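Local coordinates for protein peroxinectin A (Dictyostelium discoideum, PDB 6ERC) that catalyses the oxidation of phenolic donors by hydrogen peroxide, as a secreted haem peroxidase that also oxidises iodide and thiocyanate, at residues I162-N165 / L166-L169; P324-I327 / K328-Y331; I419-R422 / L423-A426. One frame throughout, in Å; residues are numbered along the deposited sequence.

Interaction 1: I162-N165 / L166-L169; sequences ICKN and LRSL
Leu166 and Arg167 turn their amides back onto the carbonyls of Ile162 and Cys163, where the helix 160-166 runs out. Leu166 N divides its hydrogen between Ile162 O, at 3.2 Å, and Cys163 O, at 2.9 Å. The second, an i to i+3 bond of the 3-10 kind beside the i to i+4 one, meets its carbonyl from 57° above the plane. Arg167 N makes a weak bond to the same Cys163 O. Ile162 O also accepts from Asn165 N. Arg167 is the first residue to leave helical geometry, opening the loop before the strand 177-179.

Aliphatic parts of the side chains make the van der Waals contacts. Arg167 CG lies between its own backbone N and carbonyl carbon (chi1 53°), which lays the chain back over the last turn, and a bend at chi3 turns the guanidinium. CG comes 3.3 Å from Cys163 O, and CD 4.0 Å from Cys163 SG. Lys164 CG stands over one face of the guanidinium. Leu169 swings CD2 to 3.9 Å from Lys164 O.

Arg167 NH2 forms salt bridges with Glu248 and Asp247, and the guanidinium makes a cation-pi contact with Phe251, tying this helix end to the helix 247-275.

Interaction 2: P324-I327 / K328-Y331; sequences PLPI and KFSY
Ile327 O is gripped twice by Ser330. The backbone N of Ser330 donates at 2.7 Å from above the carbonyl plane, whereas its OG donates at 2.8 Å in that plane, on a lone pair. OG sits between the backbone N and the carbonyl carbon of Ser330 (chi1 72°), which points it back at Ile327 O. The same carbonyl oxygen lies over the centre of the Tyr331 ring, 3.7 Å above its plane, and beside it Ile327 CG2 packs against the phenol end, 3.4 Å from Tyr331 CE1. One turn-forming bond precedes these, Phe329 N to Pro326 O at 3.0 Å.

Consecutive bonds from Phe329 and Ser330 back to the third residue before each form two overlapping type I turns that follow the strand 321-326, the second arm of the antiparallel hairpin with 311-315, and deliver Tyr331 to the haem pocket. Pro326 CG meets the Phe329 ring obliquely, 3.3 Å from CD2. Leu325 sends CD2 to 3.6 Å from Ser330 CB, and its CD1 meets Phe329 CB.

Farther out, Asp363 accepts a hydrogen bond from Lys328 N through its carboxylate and a weak one from Tyr331 OH through its backbone carbonyl, while Phe367 meets the Tyr331 ring edge-to-face. Tyr331 itself touches the haem. An alanine in place of Tyr331 is likely to open a gap beside the haem, leave Ile327 and Phe367 without the ring they pack on, and lose the weak hydroxyl bond to Asp363 O.

Interaction 3: I419-R422 / L423-A426; sequences IQNR and LKNA
Lys424 N and Gln420 O are joined by a nearly straight backbone hydrogen bond, 2.9 Å long with an N-H...O angle of 168°. Three more bonds of the same i to i+4 kind lie around it: Leu423 N to Ile419 O, Asn425 N to Asn421 O at 2.8 Å, and Ala426 N to Arg422 O. The last is the most bent of the four, with an N-H...O angle of 142° at the C-terminal end of the helix.

Two polar side chains of this helix find their main partners outside it. Arg422 keeps its chain extended from CG to NE and carries its guanidinium off the helix, where NH1 donates to the backbone carbonyls of Ile55 and Asp57. Gln420 turns its NE2 to Thr414 O, on the chain just before the helix.

These eight residues make up most of the regular alpha-helix 417-426, a peripheral element of the animal haem peroxidase domain, which touches the helix 48-56 through Asn425 and Ala426 and Trp410 of the helix 410-413 through Leu423 and Lys424.

Packing within the helix follows the four-residue spacing. Ile419 CG2 lies 4.2 Å from Leu423 CD1, and Leu423 also brings its CG to 3.3 Å from Ile419 O. Lys424 repeats this one residue on: a chi1 of -67° sets CG beside its own backbone N, 3.3 Å from Gln420 O, and the extended chain beyond passes alongside Gln420, with CE 4.4 Å from Gln420 CB. Ala426 CB comes 3.3 Å from Arg422 O, and its methyl faces Ile51, Ile54 and Ile55. Ile419, buried in the first turn, packs against Ile358 and Tyr359; the latter, a residue of the calcium site, also touches Arg422.

Overall arrangement
The three contacts follow one another along the chain without touching. Interaction 2 is the one at the haem: the side chain of Tyr331 is about 4 Å from the cofactor, and about 11 Å from those of His81, the predicted proton acceptor, and Arg213, the predicted transition-state stabiliser. Interaction 1 is farther out, with the Ile162 side chain about 12 Å from that of Arg213 and from the bound sodium ion. Interaction 3 lies away from the haem and from both predicted residues, though the Ile419 side chain is about 9 Å from the calcium ion. Interactions 1 and 3 stand on opposite sides of the chain's centre, their own centres about 51 Å apart; each is about 31 Å, centre to centre, from interaction 2.

Interaction 1: I162-N165 / L166-L169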
ATOM      1  N   ILE A 162       8.501 -18.611  -8.351  1.00 63.53           N
ATOM      2  CA  ILE A 162       7.115 -18.180  -8.226  1.00 64.33           C
ATOM      3  C   ILE A 162       6.614 -17.613  -9.547  1.00 63.43           C
ATOM      4  O   ILE A 162       5.467 -17.849  -9.946  1.00 63.14           O
ATOM      5  CB  ILE A 162       6.968 -17.164  -7.076  1.00 63.84           C
ATOM      6  CG1 ILE A 162       5.498 -16.780  -6.891  1.00 62.95           C
ATOM      7  CG2 ILE A 162       7.812 -15.922  -7.337  1.00 64.24           C
ATOM      8  CD1 ILE A 162       5.224 -15.990  -5.630  1.00 64.50           C
ATOM      9  N   CYS A 163       7.462 -16.868 -10.255  1.00 62.98           N
ATOM     10  CA  CYS A 163       7.047 -16.290 -11.527  1.00 63.27           C
ATOM     11  C   CYS A 163       6.673 -17.378 -12.526  1.00 63.70           C
ATOM     12  O   CYS A 163       5.580 -17.360 -13.103  1.00 62.82           O
ATOM     13  CB  CYS A 163       8.156 -15.406 -12.094  1.00 63.37           C
ATOM     14  SG  CYS A 163       7.690 -14.601 -13.647  1.00 60.31           S
ATOM     15  N   LYS A 164       7.567 -18.346 -12.736  1.00 62.98           N
ATOM     16  CA  LYS A 164       7.337 -19.372 -13.746  1.00 63.78           C
ATOM     17  C   LYS A 164       6.185 -20.302 -13.396  1.00 63.98           C
ATOM     18  O   LYS A 164       5.786 -21.107 -14.245  1.00 64.88           O
ATOM     19  CB  LYS A 164       8.616 -20.180 -13.971  1.00 65.05           C
ATOM     20  CG  LYS A 164       9.671 -19.416 -14.765  1.00 63.90           C
ATOM     21  CD  LYS A 164      10.919 -20.242 -15.018  1.00 64.63           C
ATOM     22  CE  LYS A 164      11.917 -19.470 -15.871  1.00 64.99           C
ATOM     23  NZ  LYS A 164      13.176 -20.232 -16.113  1.00 66.42           N
ATOM     24  N   ASN A 165       5.644 -20.223 -12.181  1.00 63.97           N
ATOM     25  CA  ASN A 165       4.426 -20.951 -11.853  1.00 63.58           C
ATOM     26  C   ASN A 165       3.174 -20.136 -12.139  1.00 62.54           C
ATOM     27  O   ASN A 165       2.112 -20.716 -12.395  1.00 62.05           O
ATOM     28  CB  ASN A 165       4.437 -21.376 -10.381  1.00 63.65           C
ATOM     29  CG  ASN A 165       5.306 -22.595 -10.133  1.00 64.28           C
ATOM     30  OD1 ASN A 165       6.321 -22.518  -9.444  1.00 64.88           O
ATOM     31  ND2 ASN A 165       4.908 -23.730 -10.694  1.00 66.10           N
ATOM     32  N   LEU A 166       3.277 -18.806 -12.116  1.00 63.72           N
ATOM     33  CA  LEU A 166       2.134 -17.951 -12.412  1.00 64.02           C
ATOM     34  C   LEU A 166       1.908 -17.755 -13.906  1.00 62.93           C
ATOM     35  O   LEU A 166       0.826 -17.304 -14.298  1.00 61.94           O
ATOM     36  CB  LEU A 166       2.309 -16.581 -11.753  1.00 60.91           C
ATOM     37  CG  LEU A 166       1.928 -16.471 -10.277  1.00 62.32           C
ATOM     38  CD1 LEU A 166       2.350 -15.116  -9.724  1.00 61.67           C
ATOM     39  CD2 LEU A 166       0.431 -16.681 -10.079  1.00 62.01           C
ATOM     40  N   ARG A 167       2.890 -18.072 -14.741  1.00 62.79           N
ATOM     41  CA  ARG A 167       2.791 -17.842 -16.173  1.00 64.37           C
ATOM     42  C   ARG A 167       2.610 -19.162 -16.910  1.00 63.42           C
ATOM     43  O   ARG A 167       3.066 -20.216 -16.457  1.00 62.82           O
ATOM     44  CB  ARG A 167       4.024 -17.103 -16.703  1.00 64.00           C
ATOM     45  CG  ARG A 167       5.346 -17.744 -16.336  1.00 64.19           C
ATOM     46  CD  ARG A 167       6.523 -16.864 -16.721  1.00 63.35           C
ATOM     47  NE  ARG A 167       7.131 -17.292 -17.975  1.00 65.47           N
ATOM     48  CZ  ARG A 167       8.343 -16.931 -18.385  1.00 64.97           C
ATOM     49  NH1 ARG A 167       9.094 -16.127 -17.641  1.00 65.53           N
ATOM     50  NH2 ARG A 167       8.809 -17.379 -19.537  1.00 65.53           N
ATOM     51  N   SER A 168       1.928 -19.088 -18.056  1.00 63.52           N
ATOM     52  CA  SER A 168       1.585 -20.289 -18.809  1.00 65.74           C
ATOM     53  C   SER A 168       2.791 -20.922 -19.482  1.00 64.65           C
ATOM     54  O   SER A 168       2.732 -22.103 -19.837  1.00 66.78           O
ATOM     55  CB  SER A 168       0.528 -19.965 -19.867  1.00 65.35           C
ATOM     56  OG  SER A 168       1.025 -19.040 -20.818  1.00 65.90           O
ATOM     57  N   LEU A 169       3.880 -20.176 -19.664  1.00 64.10           N
ATOM     58  CA  LEU A 169       5.059 -20.649 -20.380  1.00 66.48           C
ATOM     59  C   LEU A 169       4.764 -20.921 -21.850  1.00 67.03           C
ATOM     60  O   LEU A 169       5.448 -21.729 -22.487  1.00 66.16           O
ATOM     61  CB  LEU A 169       5.640 -21.906 -19.718  1.00 67.20           C
ATOM     62  CG  LEU A 169       5.940 -21.798 -18.221  1.00 65.45           C
ATOM     63  CD1 LEU A 169       6.362 -23.144 -17.669  1.00 67.10           C
ATOM     64  CD2 LEU A 169       7.013 -20.760 -17.949  1.00 64.88           C
TER

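Interaction 2: P324-I327 / K328-Y331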
ATOM      1  N   PRO A 324     -24.800  -1.981  -3.069  1.00 55.07           N
ATOM      2  CA  PRO A 324     -23.399  -1.765  -2.683  1.00 55.56           C
ATOM      3  C   PRO A 324     -22.891  -2.866  -1.762  1.00 54.32           C
ATOM      4  O   PRO A 324     -23.621  -3.389  -0.919  1.00 56.56           O
ATOM      5  CB  PRO A 324     -23.430  -0.406  -1.974  1.00 55.48           C
ATOM      6  CG  PRO A 324     -24.659   0.265  -2.486  1.00 56.02           C
ATOM      7  CD  PRO A 324     -25.649  -0.831  -2.712  1.00 55.12           C
ATOM      8  N   LEU A 325     -21.620  -3.212  -1.935  1.00 54.24           N
ATOM      9  CA  LEU A 325     -20.977  -4.213  -1.096  1.00 56.58           C
ATOM     10  C   LEU A 325     -20.249  -3.517   0.046  1.00 54.43           C
ATOM     11  O   LEU A 325     -19.353  -2.704  -0.216  1.00 53.20           O
ATOM     12  CB  LEU A 325     -19.994  -5.040  -1.910  1.00 56.38           C
ATOM     13  CG  LEU A 325     -19.190  -6.111  -1.163  1.00 56.18           C
ATOM     14  CD1 LEU A 325     -20.092  -7.249  -0.713  1.00 56.78           C
ATOM     15  CD2 LEU A 325     -18.064  -6.635  -2.042  1.00 56.14           C
ATOM     16  N   PRO A 326     -20.591  -3.784   1.307  1.00 54.71           N
ATOM     17  CA  PRO A 326     -19.859  -3.141   2.404  1.00 55.34           C
ATOM     18  C   PRO A 326     -18.456  -3.710   2.540  1.00 53.90           C
ATOM     19  O   PRO A 326     -18.230  -4.907   2.352  1.00 53.95           O
ATOM     20  CB  PRO A 326     -20.717  -3.448   3.634  1.00 56.61           C
ATOM     21  CG  PRO A 326     -21.439  -4.691   3.280  1.00 56.64           C
ATOM     22  CD  PRO A 326     -21.700  -4.616   1.805  1.00 55.72           C
ATOM     23  N   ILE A 327     -17.510  -2.827   2.866  1.00 53.28           N
ATOM     24  CA  ILE A 327     -16.104  -3.218   2.958  1.00 54.33           C
ATOM     25  C   ILE A 327     -15.948  -4.458   3.829  1.00 56.47           C
ATOM     26  O   ILE A 327     -15.254  -5.414   3.464  1.00 56.15           O
ATOM     27  CB  ILE A 327     -15.260  -2.046   3.495  1.00 55.75           C
ATOM     28  CG1 ILE A 327     -15.158  -0.931   2.449  1.00 55.91           C
ATOM     29  CG2 ILE A 327     -13.869  -2.509   3.925  1.00 55.48           C
ATOM     30  CD1 ILE A 327     -14.338  -1.287   1.217  1.00 53.88           C
ATOM     31  N   LYS A 328     -16.589  -4.457   5.002  1.00 55.61           N
ATOM     32  CA  LYS A 328     -16.370  -5.531   5.965  1.00 56.36           C
ATOM     33  C   LYS A 328     -16.735  -6.899   5.397  1.00 55.87           C
ATOM     34  O   LYS A 328     -16.206  -7.918   5.854  1.00 57.09           O
ATOM     35  CB  LYS A 328     -17.155  -5.255   7.251  1.00 57.70           C
ATOM     36  CG  LYS A 328     -18.638  -4.979   7.057  1.00 58.16           C
ATOM     37  CD  LYS A 328     -19.297  -4.613   8.381  1.00 58.16           C
ATOM     38  CE  LYS A 328     -20.774  -4.278   8.212  1.00 59.93           C
ATOM     39  NZ  LYS A 328     -20.987  -3.001   7.471  1.00 60.47           N
ATOM     40  N   PHE A 329     -17.621  -6.951   4.406  1.00 55.89           N
ATOM     41  CA  PHE A 329     -17.974  -8.215   3.768  1.00 58.76           C
ATOM     42  C   PHE A 329     -17.065  -8.572   2.598  1.00 57.93           C
ATOM     43  O   PHE A 329     -17.204  -9.665   2.038  1.00 56.80           O
ATOM     44  CB  PHE A 329     -19.426  -8.180   3.274  1.00 58.04           C
ATOM     45  CG  PHE A 329     -20.454  -8.071   4.371  1.00 58.01           C
ATOM     46  CD1 PHE A 329     -20.096  -8.160   5.709  1.00 58.81           C
ATOM     47  CD2 PHE A 329     -21.792  -7.899   4.054  1.00 58.89           C
ATOM     48  CE1 PHE A 329     -21.052  -8.064   6.703  1.00 59.26           C
ATOM     49  CE2 PHE A 329     -22.750  -7.803   5.043  1.00 60.29           C
ATOM     50  CZ  PHE A 329     -22.380  -7.888   6.368  1.00 60.21           C
ATOM     51  N   SER A 330     -16.141  -7.692   2.215  1.00 56.05           N
ATOM     52  CA  SER A 330     -15.312  -7.908   1.036  1.00 56.19           C
ATOM     53  C   SER A 330     -13.889  -8.338   1.369  1.00 57.16           C
ATOM     54  O   SER A 330     -13.093  -8.543   0.448  1.00 56.16           O
ATOM     55  CB  SER A 330     -15.267  -6.634   0.186  1.00 56.30           C
ATOM     56  OG  SER A 330     -14.487  -5.631   0.814  1.00 56.47           O
ATOM     57  N   TYR A 331     -13.546  -8.478   2.649  1.00 57.64           N
ATOM     58  CA  TYR A 331     -12.193  -8.873   3.033  1.00 56.81           C
ATOM     59  C   TYR A 331     -11.934 -10.306   2.585  1.00 58.48           C
ATOM     60  O   TYR A 331     -12.570 -11.245   3.077  1.00 58.51           O
ATOM     61  CB  TYR A 331     -12.005  -8.739   4.541  1.00 58.48           C
ATOM     62  CG  TYR A 331     -12.080  -7.321   5.065  1.00 59.50           C
ATOM     63  CD1 TYR A 331     -11.597  -6.251   4.318  1.00 57.36           C
ATOM     64  CD2 TYR A 331     -12.634  -7.055   6.313  1.00 60.23           C
ATOM     65  CE1 TYR A 331     -11.664  -4.954   4.801  1.00 57.40           C
ATOM     66  CE2 TYR A 331     -12.707  -5.765   6.805  1.00 59.14           C
ATOM     67  CZ  TYR A 331     -12.219  -4.718   6.045  1.00 60.12           C
ATOM     68  OH  TYR A 331     -12.292  -3.431   6.532  1.00 61.00           O
TER

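Interaction 3: I419-R422 / L423-A426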
ATOM      1  N   ILE A 419     -11.012  18.356  16.256  1.00 61.01           N
ATOM      2  CA  ILE A 419      -9.692  17.745  16.153  1.00 61.87           C
ATOM      3  C   ILE A 419      -8.831  18.171  17.337  1.00 60.12           C
ATOM      4  O   ILE A 419      -8.153  17.346  17.961  1.00 58.34           O
ATOM      5  CB  ILE A 419      -9.021  18.103  14.814  1.00 60.98           C
ATOM      6  CG1 ILE A 419      -9.947  17.830  13.620  1.00 60.77           C
ATOM      7  CG2 ILE A 419      -7.717  17.325  14.657  1.00 58.97           C
ATOM      8  CD1 ILE A 419     -10.252  16.375  13.375  1.00 61.24           C
ATOM      9  N   GLN A 420      -8.849  19.464  17.669  1.00 60.78           N
ATOM     10  CA  GLN A 420      -8.095  19.950  18.820  1.00 61.89           C
ATOM     11  C   GLN A 420      -8.498  19.213  20.090  1.00 61.06           C
ATOM     12  O   GLN A 420      -7.645  18.766  20.864  1.00 59.81           O
ATOM     13  CB  GLN A 420      -8.310  21.453  18.992  1.00 61.84           C
ATOM     14  CG  GLN A 420      -7.730  22.300  17.883  1.00 61.98           C
ATOM     15  CD  GLN A 420      -8.004  23.773  18.088  1.00 62.55           C
ATOM     16  OE1 GLN A 420      -8.367  24.200  19.184  1.00 64.39           O
ATOM     17  NE2 GLN A 420      -7.836  24.560  17.032  1.00 63.90           N
ATOM     18  N   ASN A 421      -9.805  19.078  20.321  1.00 60.58           N
ATOM     19  CA  ASN A 421     -10.276  18.427  21.536  1.00 61.99           C
ATOM     20  C   ASN A 421      -9.814  16.977  21.599  1.00 60.27           C
ATOM     21  O   ASN A 421      -9.291  16.523  22.623  1.00 61.09           O
ATOM     22  CB  ASN A 421     -11.799  18.523  21.613  1.00 62.66           C
ATOM     23  CG  ASN A 421     -12.277  19.944  21.846  1.00 65.31           C
ATOM     24  OD1 ASN A 421     -11.496  20.897  21.767  1.00 65.09           O
ATOM     25  ND2 ASN A 421     -13.567  20.096  22.135  1.00 66.27           N
ATOM     26  N   ARG A 422      -9.991  16.230  20.506  1.00 62.89           N
ATOM     27  CA  ARG A 422      -9.590  14.828  20.505  1.00 61.44           C
ATOM     28  C   ARG A 422      -8.093  14.674  20.741  1.00 59.69           C
ATOM     29  O   ARG A 422      -7.661  13.694  21.359  1.00 58.15           O
ATOM     30  CB  ARG A 422     -10.006  14.166  19.191  1.00 58.91           C
ATOM     31  CG  ARG A 422     -11.511  13.987  19.068  1.00 59.99           C
ATOM     32  CD  ARG A 422     -11.908  13.102  17.898  1.00 60.64           C
ATOM     33  NE  ARG A 422     -13.346  12.839  17.905  1.00 60.75           N
ATOM     34  CZ  ARG A 422     -13.929  11.786  17.341  1.00 58.87           C
ATOM     35  NH1 ARG A 422     -13.209  10.868  16.713  1.00 58.55           N
ATOM     36  NH2 ARG A 422     -15.244  11.645  17.416  1.00 59.77           N
ATOM     37  N   LEU A 423      -7.288  15.627  20.268  1.00 59.91           N
ATOM     38  CA  LEU A 423      -5.859  15.593  20.561  1.00 59.67           C
ATOM     39  C   LEU A 423      -5.592  15.897  22.032  1.00 61.58           C
ATOM     40  O   LEU A 423      -4.779  15.217  22.671  1.00 60.05           O
ATOM     41  CB  LEU A 423      -5.115  16.582  19.664  1.00 59.86           C
ATOM     42  CG  LEU A 423      -5.081  16.257  18.173  1.00 59.22           C
ATOM     43  CD1 LEU A 423      -4.520  17.434  17.397  1.00 59.27           C
ATOM     44  CD2 LEU A 423      -4.260  15.002  17.909  1.00 58.49           C
ATOM     45  N   LYS A 424      -6.259  16.917  22.583  1.00 61.66           N
ATOM     46  CA  LYS A 424      -6.127  17.207  24.008  1.00 61.64           C
ATOM     47  C   LYS A 424      -6.534  16.005  24.849  1.00 61.67           C
ATOM     48  O   LYS A 424      -5.899  15.704  25.866  1.00 61.92           O
ATOM     49  CB  LYS A 424      -6.981  18.418  24.387  1.00 63.79           C
ATOM     50  CG  LYS A 424      -6.523  19.739  23.796  1.00 64.15           C
ATOM     51  CD  LYS A 424      -7.534  20.842  24.088  1.00 64.44           C
ATOM     52  CE  LYS A 424      -7.263  22.091  23.263  1.00 65.82           C
ATOM     53  NZ  LYS A 424      -8.242  23.177  23.557  1.00 67.65           N
ATOM     54  N   ASN A 425      -7.598  15.311  24.442  1.00 61.14           N
ATOM     55  CA  ASN A 425      -8.071  14.154  25.193  1.00 61.96           C
ATOM     56  C   ASN A 425      -7.092  12.988  25.094  1.00 61.62           C
ATOM     57  O   ASN A 425      -6.894  12.253  26.068  1.00 61.63           O
ATOM     58  CB  ASN A 425      -9.452  13.740  24.680  1.00 62.26           C
ATOM     59  CG  ASN A 425     -10.132  12.717  25.572  1.00 64.50           C
ATOM     60  OD1 ASN A 425      -9.513  12.145  26.473  1.00 65.57           O
ATOM     61  ND2 ASN A 425     -11.415  12.474  25.320  1.00 64.67           N
ATOM     62  N   ALA A 426      -6.471  12.802  23.927  1.00 61.08           N
ATOM     63  CA  ALA A 426      -5.582  11.660  23.726  1.00 62.45           C
ATOM     64  C   ALA A 426      -4.192  11.915  24.295  1.00 60.70           C
ATOM     65  O   ALA A 426      -3.585  11.010  24.880  1.00 59.88           O
ATOM     66  CB  ALA A 426      -5.484  11.326  22.235  1.00 61.40           C
TER